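Local coordinates for mannitol dehydrogenase (Pseudomonas fluorescens, PDB 1M2W), which probably catalyses the NAD-dependent interconversion of D-mannitol and D-fructose, and here carries bound NAD and D-mannitol, at residues A[258-263]-A[362-367]; A[289-294]-A[344-349]. All blocks are in the same frame, centred on the assembly; numbering follows the deposited sequence.

Contact 1: A[258-263]-A[362-367]; sequences CEPFVQ and FSNQAI
The closest packing between 258-263 and 362-367 is made by the end of one isoleucine. Ile367 reaches across with CD1, which lies 3.5 Å from Glu259 N and 3.7 Å from Cys258 C, so the methyl rests on the peptide link between those two residues. The long CG1 arm of the isoleucine, anti to the backbone N (chi1 -165°) and extended at chi2, lets CD1 reach this backbone surface, and CB of Glu259 flanks it. The other side is looser and is bridged by a single water. Asn364 ND2 comes no nearer to Glu259 CB than 4.2 Å, and the water gives a hydrogen to Glu259 OE2 at 2.8 Å and accepts one from Asn364 ND2 at 3.0 Å. Asn364 ND2 also donates a hydrogen bond to Leu88 O, while Glu259 OE1 forms a salt bridge with Arg361 and accepts from Ile232 N. An amide serves both ways here, since Asn364 OD1 accepts from Ile367 N at 3.0 Å, the donor standing well above the carbonyl plane. This Asx motif shapes the turn after helix 351-362, where the C-terminal domain meets the Rossmann domain beside the mannitol and NAD site.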
# COMPACT_ATOMS: atom_id res chain seq x y z
N CYS A 258 13.07 -1.50 -5.84
CA CYS A 258 12.35 -0.30 -5.40
C CYS A 258 13.09 0.90 -5.98
O CYS A 258 14.21 0.75 -6.49
CB CYS A 258 12.33 -0.16 -3.87
SG CYS A 258 13.99 -0.14 -3.09
N GLU A 259 12.48 2.07 -5.91
CA GLU A 259 13.13 3.30 -6.39
C GLU A 259 14.04 3.82 -5.27
O GLU A 259 13.93 3.40 -4.11
CB GLU A 259 12.07 4.38 -6.68
CG GLU A 259 11.30 4.73 -5.37
CD GLU A 259 10.33 5.89 -5.56
OE1 GLU A 259 9.31 5.95 -4.85
OE2 GLU A 259 10.61 6.77 -6.42
N PRO A 260 14.97 4.74 -5.60
CA PRO A 260 15.86 5.28 -4.57
C PRO A 260 15.13 6.09 -3.50
O PRO A 260 15.48 6.01 -2.32
CB PRO A 260 16.81 6.19 -5.38
CG PRO A 260 16.86 5.54 -6.72
CD PRO A 260 15.43 5.10 -6.96
N PHE A 261 14.13 6.86 -3.90
CA PHE A 261 13.42 7.73 -2.95
C PHE A 261 12.65 6.93 -1.92
O PHE A 261 12.11 5.89 -2.24
CB PHE A 261 12.42 8.63 -3.67
CG PHE A 261 11.65 9.54 -2.73
CD1 PHE A 261 12.23 10.72 -2.26
CD2 PHE A 261 10.38 9.19 -2.28
CE1 PHE A 261 11.53 11.55 -1.34
CE2 PHE A 261 9.68 10.02 -1.37
CZ PHE A 261 10.26 11.19 -0.91
N VAL A 262 12.64 7.41 -0.67
CA VAL A 262 11.89 6.70 0.36
C VAL A 262 11.50 7.75 1.42
O VAL A 262 12.25 8.71 1.65
CB VAL A 262 12.72 5.51 0.96
CG1 VAL A 262 14.01 6.00 1.69
CG2 VAL A 262 11.81 4.69 1.95
N GLN A 263 10.31 7.61 2.00
CA GLN A 263 9.89 8.58 3.02
C GLN A 263 8.96 7.91 4.03
O GLN A 263 8.22 7.01 3.67
CB GLN A 263 9.15 9.75 2.36
CG GLN A 263 8.81 10.86 3.38
CD GLN A 263 8.47 12.21 2.75
OE1 GLN A 263 8.08 12.29 1.58
NE2 GLN A 263 8.63 13.30 3.55
N PHE A 362 7.82 9.06 -11.34
CA PHE A 362 7.02 8.18 -12.19
C PHE A 362 7.74 7.97 -13.54
O PHE A 362 7.47 6.98 -14.23
CB PHE A 362 5.64 8.79 -12.48
CG PHE A 362 4.65 8.74 -11.32
CD1 PHE A 362 3.32 9.15 -11.52
CD2 PHE A 362 5.05 8.28 -10.06
CE1 PHE A 362 2.39 9.12 -10.46
CE2 PHE A 362 4.12 8.24 -9.00
CZ PHE A 362 2.80 8.65 -9.19
N SER A 363 8.59 8.93 -13.92
CA SER A 363 9.32 8.85 -15.20
C SER A 363 10.57 7.95 -15.17
O SER A 363 11.27 7.80 -16.17
CB SER A 363 9.72 10.24 -15.68
OG SER A 363 8.56 11.07 -15.84
N ASN A 364 10.84 7.36 -14.01
CA ASN A 364 11.95 6.41 -13.80
C ASN A 364 11.79 5.26 -14.83
O ASN A 364 10.89 4.44 -14.72
CB ASN A 364 11.81 5.87 -12.36
CG ASN A 364 12.88 4.87 -12.00
OD1 ASN A 364 13.48 4.22 -12.88
ND2 ASN A 364 13.11 4.70 -10.69
N GLN A 365 12.65 5.21 -15.85
CA GLN A 365 12.55 4.18 -16.88
C GLN A 365 13.11 2.83 -16.44
O GLN A 365 12.62 1.78 -16.84
CB GLN A 365 13.33 4.63 -18.13
CG GLN A 365 13.00 6.06 -18.60
CD GLN A 365 11.66 6.17 -19.30
OE1 GLN A 365 11.41 5.47 -20.28
NE2 GLN A 365 10.78 7.07 -18.80
N ALA A 366 14.11 2.86 -15.57
CA ALA A 366 14.76 1.62 -15.15
C ALA A 366 13.93 0.72 -14.25
O ALA A 366 14.11 -0.50 -14.23
CB ALA A 366 16.08 1.98 -14.41
N ILE A 367 13.00 1.30 -13.52
CA ILE A 367 12.24 0.47 -12.57
C ILE A 367 11.17 -0.44 -13.14
O ILE A 367 10.85 -1.46 -12.52
CB ILE A 367 11.64 1.39 -11.43
CG1 ILE A 367 11.16 0.55 -10.24
CG2 ILE A 367 10.53 2.28 -11.97
CD1 ILE A 367 11.02 1.42 -8.98
O HOH W 1 11.23 6.39 -9.16

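Contact 2: A[289-294]-A[344-349]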
# COMPACT_ATOMS: atom_id res chain seq x y z
N THR A 289 -1.58 14.53 9.18
CA THR A 289 -2.60 14.75 8.17
C THR A 289 -2.19 15.50 6.88
O THR A 289 -2.53 15.07 5.78
CB THR A 289 -3.87 15.43 8.78
OG1 THR A 289 -4.35 14.63 9.87
CG2 THR A 289 -4.95 15.53 7.74
N PRO A 290 -1.47 16.62 7.01
CA PRO A 290 -1.07 17.36 5.81
C PRO A 290 -0.20 16.50 4.87
O PRO A 290 -0.30 16.62 3.65
CB PRO A 290 -0.28 18.57 6.36
CG PRO A 290 -0.83 18.74 7.81
CD PRO A 290 -1.07 17.31 8.26
N TYR A 291 0.67 15.68 5.46
CA TYR A 291 1.57 14.81 4.71
C TYR A 291 0.80 13.70 4.01
O TYR A 291 1.05 13.41 2.83
CB TYR A 291 2.59 14.15 5.63
CG TYR A 291 3.51 15.15 6.27
CD1 TYR A 291 3.19 15.70 7.49
CD2 TYR A 291 4.71 15.52 5.66
CE1 TYR A 291 4.04 16.62 8.13
CE2 TYR A 291 5.58 16.46 6.27
CZ TYR A 291 5.22 16.99 7.50
OH TYR A 291 6.03 17.94 8.12
N GLU A 292 -0.13 13.11 4.74
CA GLU A 292 -0.94 12.04 4.17
C GLU A 292 -1.87 12.56 3.04
O GLU A 292 -2.01 11.93 1.96
CB GLU A 292 -1.73 11.37 5.32
CG GLU A 292 -2.89 10.59 4.86
CD GLU A 292 -4.17 11.42 4.80
OE1 GLU A 292 -4.64 11.92 5.86
OE2 GLU A 292 -4.71 11.54 3.67
N GLU A 293 -2.52 13.72 3.24
CA GLU A 293 -3.40 14.25 2.19
C GLU A 293 -2.59 14.62 0.97
O GLU A 293 -3.07 14.45 -0.16
CB GLU A 293 -4.17 15.47 2.70
CG GLU A 293 -5.04 15.09 3.88
CD GLU A 293 -6.12 16.10 4.16
OE1 GLU A 293 -5.99 17.31 3.81
OE2 GLU A 293 -7.13 15.66 4.76
N MSE A 294 -1.37 15.11 1.21
CA MSE A 294 -0.48 15.51 0.11
C MSE A 294 -0.06 14.29 -0.71
O MSE A 294 -0.24 14.22 -1.94
CB MSE A 294 0.80 16.15 0.69
CG MSE A 294 1.85 16.52 -0.39
SE MSE A 294 3.57 16.87 0.37
CE MSE A 294 3.98 15.05 1.05
N ALA A 344 -3.73 21.50 2.65
CA ALA A 344 -3.26 22.42 3.68
C ALA A 344 -1.74 22.45 3.51
O ALA A 344 -1.14 21.54 2.95
CB ALA A 344 -3.62 21.91 5.09
N PRO A 345 -1.11 23.53 3.97
CA PRO A 345 0.34 23.65 3.87
C PRO A 345 1.02 22.46 4.58
O PRO A 345 0.55 21.98 5.64
CB PRO A 345 0.62 24.99 4.58
CG PRO A 345 -0.61 25.78 4.27
CD PRO A 345 -1.73 24.78 4.46
N VAL A 346 2.11 21.99 4.01
CA VAL A 346 2.85 20.88 4.61
C VAL A 346 4.19 21.40 5.09
O VAL A 346 5.00 21.85 4.29
CB VAL A 346 3.06 19.75 3.57
CG1 VAL A 346 3.77 18.56 4.22
CG2 VAL A 346 1.69 19.35 2.97
N PRO A 347 4.45 21.35 6.41
CA PRO A 347 5.72 21.85 6.96
C PRO A 347 6.96 21.31 6.29
O PRO A 347 7.13 20.11 6.18
CB PRO A 347 5.67 21.41 8.44
CG PRO A 347 4.20 21.42 8.74
CD PRO A 347 3.59 20.79 7.48
N GLY A 348 7.83 22.20 5.83
CA GLY A 348 9.07 21.76 5.23
C GLY A 348 9.02 21.26 3.80
O GLY A 348 10.05 20.79 3.27
N ILE A 349 7.85 21.35 3.16
CA ILE A 349 7.69 20.89 1.78
C ILE A 349 7.02 21.92 0.84
O ILE A 349 5.94 22.48 1.14
CB ILE A 349 6.86 19.57 1.70
CG1 ILE A 349 7.55 18.48 2.53
CG2 ILE A 349 6.74 19.15 0.20
CD1 ILE A 349 6.91 17.04 2.49
O HOH W 2 -1.69 18.71 2.74
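The N-terminal turns of helix 289-313, in the C-terminal domain, pack against the loop between helices 325-339 and 351-362, with Val346 wedged in. Its CG1 sits over one face of the Tyr291 ring, 3.7 Å from the centroid and 24° off the normal, a CH-pi contact displaced toward the CD2-CE2 side of the ring. With CG1 anti to the backbone N (chi1 -177°), the branched side chain can send its other methyl, CG2, to the helix backbone, 3.4 Å from Pro290 O. Proline suits the start of a helix, where the amide hydrogen would have no carbonyl in a preceding turn to bind, and its CB meets Pro345 O at 3.6 Å. Farther out, Tyr291 OH lies 3.5 Å from Pro347 CB. Ile349 CD1 approaches the same ring obliquely and touches Met294 CE, the methyl of a selenomethionine, at 3.8 Å; Met294, bent at chi3, fits that branched partner. Replacing Tyr291 by alanine would probably cost Val346 CG1 its aromatic face and open a gap beside Pro347 and Ile349. At the more open end, a water donates to Pro290 O at 2.7 Å and to Ala344 O. From Val346 to Ile349 the loop makes a type II turn with Gly348 at its positive-phi position. The whole is a helix-to-loop packing of the C-terminal domain, a turn between two helices closing over the start of a third.

Overall arrangement
Contact 1 joins the two domains, whereas contact 2 lies wholly within the C-terminal domain and is nested along the chain inside the loop that contact 1 closes. Helix 351-362 connects them: 344-349 leads into it and 362-367 leaves it. Contact 1 is the more buried yet the smaller, 121 Å² against 363 Å², and combines one isoleucine methyl on backbone with a water-bridged polar pair near the ligands. Contact 2 is only partly buried, with exposed prolines on its outer side, and relies on aliphatic and aromatic packing. Their centres are 21 Å apart, but Gln263 NE2 packs against Ile349 CD1 at 4.2 Å, bringing the start of strand 263-267 up to the loop of contact 2.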